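Local coordinates for protein soluble lytic murein transglycosylase (Pseudomonas aeruginosa, PDB 5OHU) that turns over bacterial cell-wall peptidoglycan as a lytic transglycosylase, probably cleaving its glycan strands both from their ends and within them, at residues G370-Y375 / D468-R473; L378-D381 / P386-L389; Y617-G622 / Q629-W634; P456-I461 / E503-S508. All blocks are in the same frame, centred on the assembly; numbering follows the deposited sequence.

Contacts 1, 2 and 3 form one cluster of structural packing away from the phosphate, with centres 10 to 13 Å apart. Contacts 1 and 2 share helix 374-383, and contact 2 is nested in the loop of chain that contact 1 closes. Contacts 2 and 3 meet through Tyr387, whose OH lies 2.8 Å from Ile631 N, a probable hydrogen bond. Contact 4 lies to one side, its centre about 15 Å from that of contact 1, which it touches at Ile472, and about 25 Å from that of contact 2. It holds the phosphate and the Glu503-Ser504 pair, consistent with a place near the active site of the lysozyme-like SLT fold, and approaches contact 3 where Phe506 meets Tyr621.

Contact 1: residues G370-Y375 / D468-R473; sequences GERDFY and DDLDIR
Arg372 reaches across to Asp468 and Leu470 and makes nearly the whole contact. From CB the side chain bends first at chi2 (-145°), which brings CD to 3.6 Å from Asp468 OD1, and then at chi3 (56°), which sets the direction of NE and the guanidinium. Beyond NE the guanidinium splits its work. NH1 lies 3.5 Å from Asp468 OD1 in a long salt bridge, the carboxylate sitting at the guanidinium edge with its plane turned 47° from it. NH2 lies obliquely 3.7 Å from Leu470 CD1 and has a weak hydrogen bond to Lys388 O. The stronger polar partner of NH1 is Gly390 O, so the loop carbonyl and Asp468 share its positive end. A water donates to Arg372 O at 2.8 Å and accepts from Arg473 NH1, a second and polar link between the segments. Asp469 is the N-cap of the short helix that follows: its OD1 takes the N-H of Ile472 at 3.0 Å, almost straight but from above the carboxylate plane. All this joins the loop leading into helix 374-383 to the short helix 470-473, with Leu470 resting on helix 605-624 and Ile472 on helix 454-463.

Contact 2: residues L378-D381 / P386-L389; sequences LAAD and PYKL
Ala380 and Asp381 are the helical residues that meet Tyr387. Leu378, earlier in the helix, points away from residues 386-389, and its branches pack on Ile631 and on helix 595-600. Two residues on, Ala380 points toward the returning chain. Its CB sits at the edge of the Tyr387 ring, near the ring plane, 3.8 Å from CD1, and also lies 4.1 Å from Pro386 O, so that the methyl faces both the ring edge and the carbonyl. What makes this possible is a tight reversal: helix 374-383 ends, the chain turns, and four residues separate the two segments, so that the loop doubles back beside the helix it has just left. The CA atoms of Ala380 and Tyr387, the nearest pair across the segments, are 6.2 Å apart. Tyr387 has CG beside its own backbone N (chi1 -59°), which lays the ring across the helix, its hydroxyl end toward Asp381. Asp381 then takes the ring's far end. Its N is 4.2 Å from Tyr387 CE1, at the ring edge, and its CG, anti to the backbone N (chi1 172°), carries the carboxylate out to a water and to Arg637. That water spans the remaining gap, donating to Asp381 OD1 and lying 2.7 Å from Tyr387 OH. Both polar ends have stronger partners beyond the segments: Asp381 OD2 forms a salt bridge with Arg637, and Tyr387 OH bonds to Ile631 N. The Tyr387 ring also meets Phe377 edge-to-face.

Contact 3: residues Y617-G622 / Q629-W634; sequences YAVIYG and QPIVDW
Val619 in helix 605-624 and Gln629 in the irregular chain that folds back beside it have CA atoms only 4.9 Å apart, while the helix keeps its own bonds, such as Gly622 N to Ala618 O. Gly622 has no side chain, and the loop amide of Gln629 comes in close to the place where a CB would stand; Gly622 CA is 4.3 Å from Gln629 CB. On the helix side Val619 does most of the packing. CG1 is anti to the backbone N (chi1 172°), and CG2, anti to the carbonyl carbon, presses against the loop: 3.4 Å from Gln629 O, 3.7 Å from Ile631 CA and 4.0 Å from Ile631 CD1. Gln629 lays the stem of its side chain against Ala618, with CB 3.5 Å from Ala618 O and CG 4.0 Å from Ala618 CB. Further out, Ile631 fits against Phe374, Phe377 and Leu378, so the loop is packed against helix 374-383 as well as helix 605-624. The polar link is a water that donates to Val619 O and accepts from Gln629 N at 3.0 Å. The chemistry is therefore buried van der Waals packing of side-chain carbons on each other and on backbone carbonyls, with one water joining helix carbonyl and loop amide.

Contact 4: residues P456-I461 / E503-S508; sequences PAIRSI and ESAFMS. With PO4 (phosphate ion), chain H.
Pro456 and Met507 touch beside a flat group, the Phe506 ring, that takes almost no part in the contact: it packs instead among Phe497, Thr500 and Arg501 of helix 493-504 and on Pro475. The proline ring is puckered, and its corner atom CD lies 3.9 Å from Met507 SD. The second touch is aliphatic. Ile458 points toward residues 503-508, and its CD1 meets Ala505 CB end to end at 3.8 Å. Met507 bends at chi2 (-74°) and again at chi3 (74°), curling its sulfur toward the proline and its CE toward the phosphate. A type I' turn from Ser504 to Met507 sets these positions: Met507 N bonds to Ser504 O, and Ala505 and Phe506 both take positive phi. Past the turn, Ser508 N donates to phosphate O3 at 3.1 Å, nearly straight (177°), and His478 NE2 is hydrogen-bonded to the same phosphate, probably acquired from the crystallisation liquor. Ser508 OG adds weak contacts at most. The contact packs a helix of the L region against the turn that follows helix 493-504, which carries the Glu503-Ser504 pair characteristic of Slt-type lytic transglycosylases and belongs to the lysozyme-like SLT domain.

Contact 1: residues G370-Y375 / D468-R473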
loop_
_atom_site.group_PDB
_atom_site.type_symbol
_atom_site.label_atom_id
_atom_site.label_comp_id
_atom_site.label_asym_id
_atom_site.label_seq_id
_atom_site.Cartn_x
_atom_site.Cartn_y
_atom_site.Cartn_z
ATOM N N GLY A 370 -26.028 9.151 -2.929
ATOM C CA GLY A 370 -25.306 10.403 -2.858
ATOM C C GLY A 370 -23.811 10.238 -2.656
ATOM O O GLY A 370 -23.052 11.169 -2.956
ATOM N N GLU A 371 -23.367 9.086 -2.147
ATOM C CA GLU A 371 -21.950 8.760 -2.077
ATOM C C GLU A 371 -21.526 8.113 -3.390
ATOM O O GLU A 371 -22.264 7.311 -3.966
ATOM C CB GLU A 371 -21.665 7.822 -0.905
ATOM C CG GLU A 371 -20.185 7.601 -0.617
ATOM C CD GLU A 371 -19.667 8.491 0.489
ATOM O OE1 GLU A 371 -20.483 8.940 1.324
ATOM O OE2 GLU A 371 -18.442 8.732 0.527
ATOM N N ARG A 372 -20.334 8.467 -3.866
ATOM C CA ARG A 372 -19.920 8.100 -5.213
ATOM C C ARG A 372 -19.061 6.836 -5.257
ATOM O O ARG A 372 -18.365 6.611 -6.248
ATOM C CB ARG A 372 -19.175 9.263 -5.867
ATOM C CG ARG A 372 -19.903 10.588 -5.747
ATOM C CD ARG A 372 -19.701 11.449 -6.971
ATOM N NE ARG A 372 -20.112 10.756 -8.187
ATOM C CZ ARG A 372 -20.145 11.316 -9.394
ATOM N NH1 ARG A 372 -19.794 12.585 -9.550
ATOM N NH2 ARG A 372 -20.531 10.606 -10.443
ATOM N N ASP A 373 -19.099 5.999 -4.224
ATOM C CA ASP A 373 -18.246 4.818 -4.197
ATOM C C ASP A 373 -19.099 3.547 -4.231
ATOM O O ASP A 373 -20.317 3.595 -4.429
ATOM C CB ASP A 373 -17.305 4.866 -2.994
ATOM C CG ASP A 373 -18.010 4.628 -1.671
ATOM O OD1 ASP A 373 -19.250 4.738 -1.597
ATOM O OD2 ASP A 373 -17.305 4.345 -0.689
ATOM N N PHE A 374 -18.437 2.407 -4.018
ATOM C CA PHE A 374 -19.097 1.105 -4.116
ATOM C C PHE A 374 -20.316 1.010 -3.207
ATOM O O PHE A 374 -21.375 0.539 -3.630
ATOM C CB PHE A 374 -18.082 -0.006 -3.806
ATOM C CG PHE A 374 -18.687 -1.387 -3.682
ATOM C CD1 PHE A 374 -18.997 -2.121 -4.839
ATOM C CD2 PHE A 374 -18.976 -1.939 -2.436
ATOM C CE1 PHE A 374 -19.555 -3.389 -4.773
ATOM C CE2 PHE A 374 -19.522 -3.224 -2.352
ATOM C CZ PHE A 374 -19.825 -3.947 -3.530
ATOM N N TYR A 375 -20.188 1.442 -1.944
ATOM C CA TYR A 375 -21.307 1.314 -1.016
ATOM C C TYR A 375 -22.444 2.294 -1.323
ATOM O O TYR A 375 -23.596 2.022 -0.964
ATOM C CB TYR A 375 -20.808 1.497 0.423
ATOM C CG TYR A 375 -19.831 0.412 0.849
ATOM C CD1 TYR A 375 -20.280 -0.873 1.160
ATOM C CD2 TYR A 375 -18.455 0.662 0.912
ATOM C CE1 TYR A 375 -19.392 -1.889 1.518
ATOM C CE2 TYR A 375 -17.563 -0.346 1.284
ATOM C CZ TYR A 375 -18.038 -1.612 1.597
ATOM O OH TYR A 375 -17.150 -2.602 1.962
ATOM N N ASP A 468 -15.693 14.059 -8.787
ATOM C CA ASP A 468 -16.730 14.331 -9.776
ATOM C C ASP A 468 -16.201 14.473 -11.198
ATOM O O ASP A 468 -17.008 14.601 -12.126
ATOM C CB ASP A 468 -17.502 15.593 -9.393
ATOM C CG ASP A 468 -18.024 15.542 -7.977
ATOM O OD1 ASP A 468 -17.859 14.493 -7.320
ATOM O OD2 ASP A 468 -18.600 16.551 -7.519
ATOM N N ASP A 469 -14.889 14.449 -11.411
ATOM C CA ASP A 469 -14.348 14.560 -12.765
ATOM C C ASP A 469 -14.140 13.150 -13.296
ATOM O O ASP A 469 -13.112 12.517 -13.040
ATOM C CB ASP A 469 -13.056 15.368 -12.795
ATOM C CG ASP A 469 -12.635 15.742 -14.210
ATOM O OD1 ASP A 469 -12.860 14.934 -15.137
ATOM O OD2 ASP A 469 -12.074 16.846 -14.396
ATOM N N LEU A 470 -15.113 12.669 -14.061
ATOM C CA LEU A 470 -15.093 11.313 -14.575
ATOM C C LEU A 470 -14.350 11.191 -15.897
ATOM O O LEU A 470 -14.067 10.071 -16.332
ATOM C CB LEU A 470 -16.526 10.805 -14.711
ATOM C CG LEU A 470 -17.307 10.787 -13.389
ATOM C CD1 LEU A 470 -18.655 10.079 -13.583
ATOM C CD2 LEU A 470 -16.512 10.061 -12.298
ATOM N N ASP A 471 -14.030 12.311 -16.545
ATOM C CA ASP A 471 -13.138 12.253 -17.695
ATOM C C ASP A 471 -11.719 11.917 -17.250
ATOM O O ASP A 471 -11.072 11.027 -17.815
ATOM C CB ASP A 471 -13.182 13.575 -18.462
ATOM C CG ASP A 471 -14.453 13.723 -19.303
ATOM O OD1 ASP A 471 -15.434 12.986 -19.044
ATOM O OD2 ASP A 471 -14.472 14.575 -20.219
ATOM N N ILE A 472 -11.229 12.596 -16.213
ATOM C CA ILE A 472 -9.877 12.316 -15.747
ATOM C C ILE A 472 -9.827 10.973 -15.039
ATOM O O ILE A 472 -8.911 10.180 -15.263
ATOM C CB ILE A 472 -9.366 13.449 -14.840
ATOM C CG1 ILE A 472 -9.189 14.741 -15.643
ATOM C CG2 ILE A 472 -8.041 13.046 -14.196
ATOM C CD1 ILE A 472 -8.404 15.794 -14.901
ATOM N N ARG A 473 -10.816 10.681 -14.193
ATOM C CA ARG A 473 -10.752 9.455 -13.410
ATOM C C ARG A 473 -10.961 8.207 -14.257
ATOM O O ARG A 473 -10.580 7.114 -13.821
ATOM C CB ARG A 473 -11.777 9.492 -12.271
ATOM C CG ARG A 473 -11.404 10.428 -11.106
ATOM C CD ARG A 473 -12.413 10.327 -9.956
ATOM N NE ARG A 473 -12.426 8.989 -9.362
ATOM C CZ ARG A 473 -13.518 8.374 -8.924
ATOM N NH1 ARG A 473 -14.695 8.976 -9.024
ATOM N NH2 ARG A 473 -13.435 7.149 -8.403
HETATM O O HOH W 1 -17.177 7.049 -8.780
#

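Contact 2: residues L378-D381 / P386-L389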
loop_
_atom_site.group_PDB
_atom_site.type_symbol
_atom_site.label_atom_id
_atom_site.label_comp_id
_atom_site.label_asym_id
_atom_site.label_seq_id
_atom_site.Cartn_x
_atom_site.Cartn_y
_atom_site.Cartn_z
ATOM N N LEU A 378 -24.376 0.328 -3.854
ATOM C CA LEU A 378 -25.163 -0.694 -3.168
ATOM C C LEU A 378 -26.404 -0.096 -2.518
ATOM O O LEU A 378 -27.496 -0.654 -2.632
ATOM C CB LEU A 378 -24.317 -1.407 -2.114
ATOM C CG LEU A 378 -23.219 -2.384 -2.527
ATOM C CD1 LEU A 378 -23.029 -3.359 -1.393
ATOM C CD2 LEU A 378 -23.530 -3.132 -3.841
ATOM N N ALA A 379 -26.257 1.038 -1.822
ATOM C CA ALA A 379 -27.425 1.675 -1.219
ATOM C C ALA A 379 -28.462 2.037 -2.274
ATOM O O ALA A 379 -29.663 1.799 -2.086
ATOM C CB ALA A 379 -27.007 2.921 -0.430
ATOM N N ALA A 380 -28.026 2.634 -3.390
ATOM C CA ALA A 380 -28.982 2.989 -4.436
ATOM C C ALA A 380 -29.643 1.743 -5.012
ATOM O O ALA A 380 -30.854 1.730 -5.261
ATOM C CB ALA A 380 -28.294 3.788 -5.536
ATOM N N ASP A 381 -28.868 0.675 -5.206
ATOM C CA ASP A 381 -29.456 -0.568 -5.691
ATOM C C ASP A 381 -30.502 -1.112 -4.723
ATOM O O ASP A 381 -31.541 -1.618 -5.150
ATOM C CB ASP A 381 -28.372 -1.611 -5.929
ATOM C CG ASP A 381 -28.949 -2.969 -6.235
ATOM O OD1 ASP A 381 -29.396 -3.170 -7.381
ATOM O OD2 ASP A 381 -28.960 -3.829 -5.331
ATOM N N PRO A 386 -31.973 5.365 -9.425
ATOM C CA PRO A 386 -30.810 5.557 -10.304
ATOM C C PRO A 386 -29.546 5.884 -9.522
ATOM O O PRO A 386 -29.587 6.431 -8.418
ATOM C CB PRO A 386 -31.225 6.737 -11.199
ATOM C CG PRO A 386 -32.720 6.702 -11.208
ATOM C CD PRO A 386 -33.115 6.204 -9.833
ATOM N N TYR A 387 -28.405 5.540 -10.118
ATOM C CA TYR A 387 -27.102 5.884 -9.554
ATOM C C TYR A 387 -26.789 7.369 -9.741
ATOM O O TYR A 387 -27.291 8.027 -10.652
ATOM C CB TYR A 387 -25.992 5.067 -10.209
ATOM C CG TYR A 387 -26.139 3.572 -10.068
ATOM C CD1 TYR A 387 -26.629 3.005 -8.892
ATOM C CD2 TYR A 387 -25.768 2.721 -11.104
ATOM C CE1 TYR A 387 -26.759 1.631 -8.760
ATOM C CE2 TYR A 387 -25.884 1.349 -10.977
ATOM C CZ TYR A 387 -26.376 0.809 -9.803
ATOM O OH TYR A 387 -26.497 -0.553 -9.682
ATOM N N LYS A 388 -25.918 7.888 -8.874
ATOM C CA LYS A 388 -25.390 9.249 -8.999
ATOM C C LYS A 388 -24.166 9.214 -9.915
ATOM O O LYS A 388 -23.118 8.688 -9.530
ATOM C CB LYS A 388 -25.034 9.800 -7.619
ATOM C CG LYS A 388 -24.812 11.309 -7.534
ATOM C CD LYS A 388 -24.144 11.681 -6.206
ATOM C CE LYS A 388 -24.234 13.177 -5.902
ATOM N NZ LYS A 388 -23.510 14.021 -6.899
ATOM N N LEU A 389 -24.288 9.772 -11.126
ATOM C CA LEU A 389 -23.237 9.668 -12.143
ATOM C C LEU A 389 -22.875 11.022 -12.750
ATOM O O LEU A 389 -22.669 11.132 -13.963
ATOM C CB LEU A 389 -23.648 8.711 -13.254
ATOM C CG LEU A 389 -24.076 7.332 -12.777
ATOM C CD1 LEU A 389 -24.529 6.465 -13.943
ATOM C CD2 LEU A 389 -22.935 6.705 -12.030
HETATM O O HOH W 2 -29.000 -1.322 -9.000
#

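Contact 3: residues Y617-G622 / Q629-W634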
loop_
_atom_site.group_PDB
_atom_site.type_symbol
_atom_site.label_atom_id
_atom_site.label_comp_id
_atom_site.label_asym_id
_atom_site.label_seq_id
_atom_site.Cartn_x
_atom_site.Cartn_y
_atom_site.Cartn_z
ATOM N N TYR A 617 -16.175 0.755 -11.197
ATOM C CA TYR A 617 -15.679 1.358 -12.426
ATOM C C TYR A 617 -16.506 0.914 -13.622
ATOM O O TYR A 617 -16.751 1.714 -14.535
ATOM C CB TYR A 617 -14.198 1.001 -12.644
ATOM C CG TYR A 617 -13.232 1.517 -11.581
ATOM C CD1 TYR A 617 -13.618 2.490 -10.654
ATOM C CD2 TYR A 617 -11.936 1.017 -11.500
ATOM C CE1 TYR A 617 -12.732 2.954 -9.681
ATOM C CE2 TYR A 617 -11.046 1.479 -10.547
ATOM C CZ TYR A 617 -11.447 2.450 -9.644
ATOM O OH TYR A 617 -10.560 2.895 -8.695
ATOM N N ALA A 618 -16.948 -0.351 -13.628
ATOM C CA ALA A 618 -17.736 -0.846 -14.746
ATOM C C ALA A 618 -19.057 -0.105 -14.849
ATOM O O ALA A 618 -19.567 0.099 -15.950
ATOM C CB ALA A 618 -17.972 -2.355 -14.618
ATOM N N VAL A 619 -19.635 0.299 -13.714
ATOM C CA VAL A 619 -20.841 1.111 -13.771
ATOM C C VAL A 619 -20.555 2.395 -14.524
ATOM O O VAL A 619 -21.293 2.784 -15.440
ATOM C CB VAL A 619 -21.375 1.405 -12.357
ATOM C CG1 VAL A 619 -22.507 2.396 -12.439
ATOM C CG2 VAL A 619 -21.863 0.136 -11.690
ATOM N N ILE A 620 -19.467 3.071 -14.154
ATOM C CA ILE A 620 -19.138 4.344 -14.789
ATOM C C ILE A 620 -18.874 4.136 -16.270
ATOM O O ILE A 620 -19.379 4.877 -17.121
ATOM C CB ILE A 620 -17.936 4.994 -14.081
ATOM C CG1 ILE A 620 -18.301 5.255 -12.628
ATOM C CG2 ILE A 620 -17.551 6.305 -14.752
ATOM C CD1 ILE A 620 -19.545 6.080 -12.506
ATOM N N TYR A 621 -18.078 3.116 -16.601
ATOM C CA TYR A 621 -17.764 2.884 -18.001
ATOM C C TYR A 621 -19.011 2.505 -18.782
ATOM O O TYR A 621 -19.108 2.817 -19.976
ATOM C CB TYR A 621 -16.673 1.827 -18.131
ATOM C CG TYR A 621 -15.290 2.407 -17.959
ATOM C CD1 TYR A 621 -14.817 3.376 -18.838
ATOM C CD2 TYR A 621 -14.463 2.004 -16.906
ATOM C CE1 TYR A 621 -13.555 3.928 -18.690
ATOM C CE2 TYR A 621 -13.190 2.539 -16.751
ATOM C CZ TYR A 621 -12.741 3.509 -17.649
ATOM O OH TYR A 621 -11.478 4.056 -17.518
ATOM N N GLY A 622 -19.981 1.864 -18.118
ATOM C CA GLY A 622 -21.252 1.582 -18.767
ATOM C C GLY A 622 -21.938 2.838 -19.266
ATOM O O GLY A 622 -22.437 2.883 -20.394
ATOM N N GLN A 629 -24.617 -0.537 -17.001
ATOM C CA GLN A 629 -24.098 -1.665 -16.233
ATOM C C GLN A 629 -24.544 -1.463 -14.794
ATOM O O GLN A 629 -24.072 -0.527 -14.124
ATOM C CB GLN A 629 -22.570 -1.716 -16.345
ATOM C CG GLN A 629 -21.864 -2.805 -15.550
ATOM C CD GLN A 629 -22.400 -4.195 -15.817
ATOM O OE1 GLN A 629 -23.153 -4.765 -15.022
ATOM N NE2 GLN A 629 -21.995 -4.754 -16.935
ATOM N N PRO A 630 -25.469 -2.260 -14.288
ATOM C CA PRO A 630 -25.788 -2.203 -12.862
ATOM C C PRO A 630 -24.593 -2.688 -12.044
ATOM O O PRO A 630 -23.723 -3.404 -12.546
ATOM C CB PRO A 630 -26.974 -3.168 -12.721
ATOM C CG PRO A 630 -26.939 -4.041 -13.944
ATOM C CD PRO A 630 -26.221 -3.291 -15.016
ATOM N N ILE A 631 -24.579 -2.341 -10.751
ATOM C CA ILE A 631 -23.427 -2.698 -9.919
ATOM C C ILE A 631 -23.200 -4.215 -9.915
ATOM O O ILE A 631 -22.054 -4.679 -9.893
ATOM C CB ILE A 631 -23.585 -2.132 -8.496
ATOM C CG1 ILE A 631 -22.290 -2.359 -7.681
ATOM C CG2 ILE A 631 -24.798 -2.732 -7.773
ATOM C CD1 ILE A 631 -21.128 -1.471 -8.121
ATOM N N VAL A 632 -24.281 -5.011 -9.921
ATOM C CA VAL A 632 -24.205 -6.435 -10.232
ATOM C C VAL A 632 -25.399 -6.811 -11.096
ATOM O O VAL A 632 -26.476 -6.214 -11.018
ATOM C CB VAL A 632 -24.185 -7.355 -8.992
ATOM C CG1 VAL A 632 -22.804 -7.360 -8.332
ATOM C CG2 VAL A 632 -25.288 -6.951 -8.034
ATOM N N ASP A 633 -25.200 -7.834 -11.901
ATOM C CA ASP A 633 -26.246 -8.347 -12.766
ATOM C C ASP A 633 -27.143 -9.324 -12.011
ATOM O O ASP A 633 -26.765 -9.871 -10.971
ATOM C CB ASP A 633 -25.617 -9.006 -13.994
ATOM C CG ASP A 633 -25.078 -7.977 -14.969
ATOM O OD1 ASP A 633 -25.805 -6.995 -15.259
ATOM O OD2 ASP A 633 -23.935 -8.136 -15.426
ATOM N N TRP A 634 -28.355 -9.520 -12.548
ATOM C CA TRP A 634 -29.309 -10.454 -11.945
ATOM C C TRP A 634 -28.659 -11.785 -11.637
ATOM O O TRP A 634 -28.837 -12.331 -10.544
ATOM C CB TRP A 634 -30.499 -10.705 -12.874
ATOM C CG TRP A 634 -31.278 -9.515 -13.204
ATOM C CD1 TRP A 634 -31.485 -8.988 -14.451
ATOM C CD2 TRP A 634 -31.998 -8.688 -12.289
ATOM N NE1 TRP A 634 -32.261 -7.868 -14.368
ATOM C CE2 TRP A 634 -32.603 -7.661 -13.054
ATOM C CE3 TRP A 634 -32.180 -8.708 -10.894
ATOM C CZ2 TRP A 634 -33.385 -6.653 -12.473
ATOM C CZ3 TRP A 634 -32.960 -7.706 -10.304
ATOM C CH2 TRP A 634 -33.556 -6.688 -11.102
HETATM O O HOH W 3 -23.947 2.221 -16.174
#

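Contact 4: residues P456-I461 / E503-S508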
loop_
_atom_site.group_PDB
_atom_site.type_symbol
_atom_site.label_atom_id
_atom_site.label_comp_id
_atom_site.label_asym_id
_atom_site.label_seq_id
_atom_site.Cartn_x
_atom_site.Cartn_y
_atom_site.Cartn_z
ATOM N N PRO A 456 -0.709 9.665 -13.811
ATOM C CA PRO A 456 -0.403 10.895 -13.055
ATOM C C PRO A 456 -1.639 11.743 -12.791
ATOM O O PRO A 456 -1.831 12.226 -11.671
ATOM C CB PRO A 456 0.613 11.611 -13.956
ATOM C CG PRO A 456 1.293 10.509 -14.689
ATOM C CD PRO A 456 0.220 9.479 -14.945
ATOM N N ALA A 457 -2.492 11.921 -13.801
ATOM C CA ALA A 457 -3.718 12.687 -13.614
ATOM C C ALA A 457 -4.635 12.024 -12.592
ATOM O O ALA A 457 -5.156 12.694 -11.689
ATOM C CB ALA A 457 -4.430 12.858 -14.957
ATOM N N ILE A 458 -4.842 10.708 -12.719
ATOM C CA ILE A 458 -5.659 9.969 -11.754
ATOM C C ILE A 458 -5.062 10.082 -10.354
ATOM O O ILE A 458 -5.781 10.291 -9.368
ATOM C CB ILE A 458 -5.788 8.496 -12.194
ATOM C CG1 ILE A 458 -6.746 8.364 -13.390
ATOM C CG2 ILE A 458 -6.203 7.600 -11.008
ATOM C CD1 ILE A 458 -6.602 7.056 -14.157
ATOM N N ARG A 459 -3.738 9.943 -10.249
ATOM C CA ARG A 459 -3.067 10.039 -8.957
ATOM C C ARG A 459 -3.293 11.407 -8.309
ATOM O O ARG A 459 -3.626 11.498 -7.123
ATOM C CB ARG A 459 -1.579 9.744 -9.145
ATOM C CG ARG A 459 -0.752 9.679 -7.885
ATOM C CD ARG A 459 0.675 9.297 -8.246
ATOM N NE ARG A 459 1.620 9.558 -7.166
ATOM C CZ ARG A 459 1.990 8.658 -6.262
ATOM N NH1 ARG A 459 1.493 7.427 -6.303
ATOM N NH2 ARG A 459 2.859 8.990 -5.315
ATOM N N SER A 460 -3.154 12.485 -9.084
ATOM C CA SER A 460 -3.306 13.823 -8.516
ATOM C C SER A 460 -4.743 14.076 -8.079
ATOM O O SER A 460 -4.993 14.535 -6.959
ATOM C CB SER A 460 -2.873 14.884 -9.529
ATOM O OG SER A 460 -1.485 14.820 -9.765
ATOM N N ILE A 461 -5.701 13.801 -8.967
ATOM C CA ILE A 461 -7.100 14.077 -8.669
ATOM C C ILE A 461 -7.581 13.215 -7.511
ATOM O O ILE A 461 -8.490 13.608 -6.771
ATOM C CB ILE A 461 -7.963 13.879 -9.932
ATOM C CG1 ILE A 461 -9.325 14.532 -9.748
ATOM C CG2 ILE A 461 -8.145 12.403 -10.271
ATOM C CD1 ILE A 461 -9.482 15.758 -10.592
ATOM N N GLU A 503 -6.003 -2.095 -13.150
ATOM C CA GLU A 503 -4.705 -2.752 -13.243
ATOM C C GLU A 503 -3.587 -1.753 -13.533
ATOM O O GLU A 503 -2.533 -1.784 -12.890
ATOM C CB GLU A 503 -4.745 -3.842 -14.325
ATOM C CG GLU A 503 -5.516 -5.105 -13.939
ATOM C CD GLU A 503 -4.868 -5.874 -12.784
ATOM O OE1 GLU A 503 -5.559 -6.694 -12.154
ATOM O OE2 GLU A 503 -3.669 -5.656 -12.501
ATOM N N SER A 504 -3.793 -0.876 -14.511
ATOM C CA SER A 504 -2.741 -0.004 -15.010
ATOM C C SER A 504 -3.106 1.467 -15.003
ATOM O O SER A 504 -2.222 2.296 -15.250
ATOM C CB SER A 504 -2.369 -0.380 -16.454
ATOM O OG SER A 504 -3.451 -0.055 -17.326
ATOM N N ALA A 505 -4.375 1.814 -14.770
ATOM C CA ALA A 505 -4.851 3.188 -14.946
ATOM C C ALA A 505 -4.492 3.694 -16.339
ATOM O O ALA A 505 -4.126 4.855 -16.533
ATOM C CB ALA A 505 -4.293 4.115 -13.862
ATOM N N PHE A 506 -4.552 2.783 -17.309
ATOM C CA PHE A 506 -4.360 3.075 -18.723
ATOM C C PHE A 506 -2.953 3.545 -19.066
ATOM O O PHE A 506 -2.753 4.197 -20.090
ATOM C CB PHE A 506 -5.399 4.085 -19.209
ATOM C CG PHE A 506 -6.735 3.468 -19.464
ATOM C CD1 PHE A 506 -7.639 3.291 -18.421
ATOM C CD2 PHE A 506 -7.079 3.035 -20.741
ATOM C CE1 PHE A 506 -8.869 2.703 -18.648
ATOM C CE2 PHE A 506 -8.310 2.459 -20.983
ATOM C CZ PHE A 506 -9.207 2.290 -19.936
ATOM N N MET A 507 -1.956 3.198 -18.266
ATOM C CA MET A 507 -0.567 3.387 -18.664
ATOM C C MET A 507 -0.073 2.091 -19.290
ATOM O O MET A 507 0.170 1.107 -18.586
ATOM C CB MET A 507 0.288 3.810 -17.475
ATOM C CG MET A 507 -0.195 5.108 -16.844
ATOM S SD MET A 507 0.082 6.732 -17.645
ATOM C CE MET A 507 -1.087 6.779 -19.004
ATOM N N SER A 508 0.074 2.096 -20.618
ATOM C CA SER A 508 0.300 0.876 -21.382
ATOM C C SER A 508 1.703 0.312 -21.220
ATOM O O SER A 508 1.933 -0.829 -21.635
ATOM C CB SER A 508 0.023 1.125 -22.865
ATOM O OG SER A 508 0.991 1.996 -23.417
HETATM P P PO4 H . -1.251 4.953 -23.140
HETATM O O1 PO4 H . -0.661 4.721 -24.509
HETATM O O2 PO4 H . -2.388 3.982 -22.929
HETATM O O3 PO4 H . -0.185 4.764 -22.085
HETATM O O4 PO4 H . -1.774 6.364 -23.045
#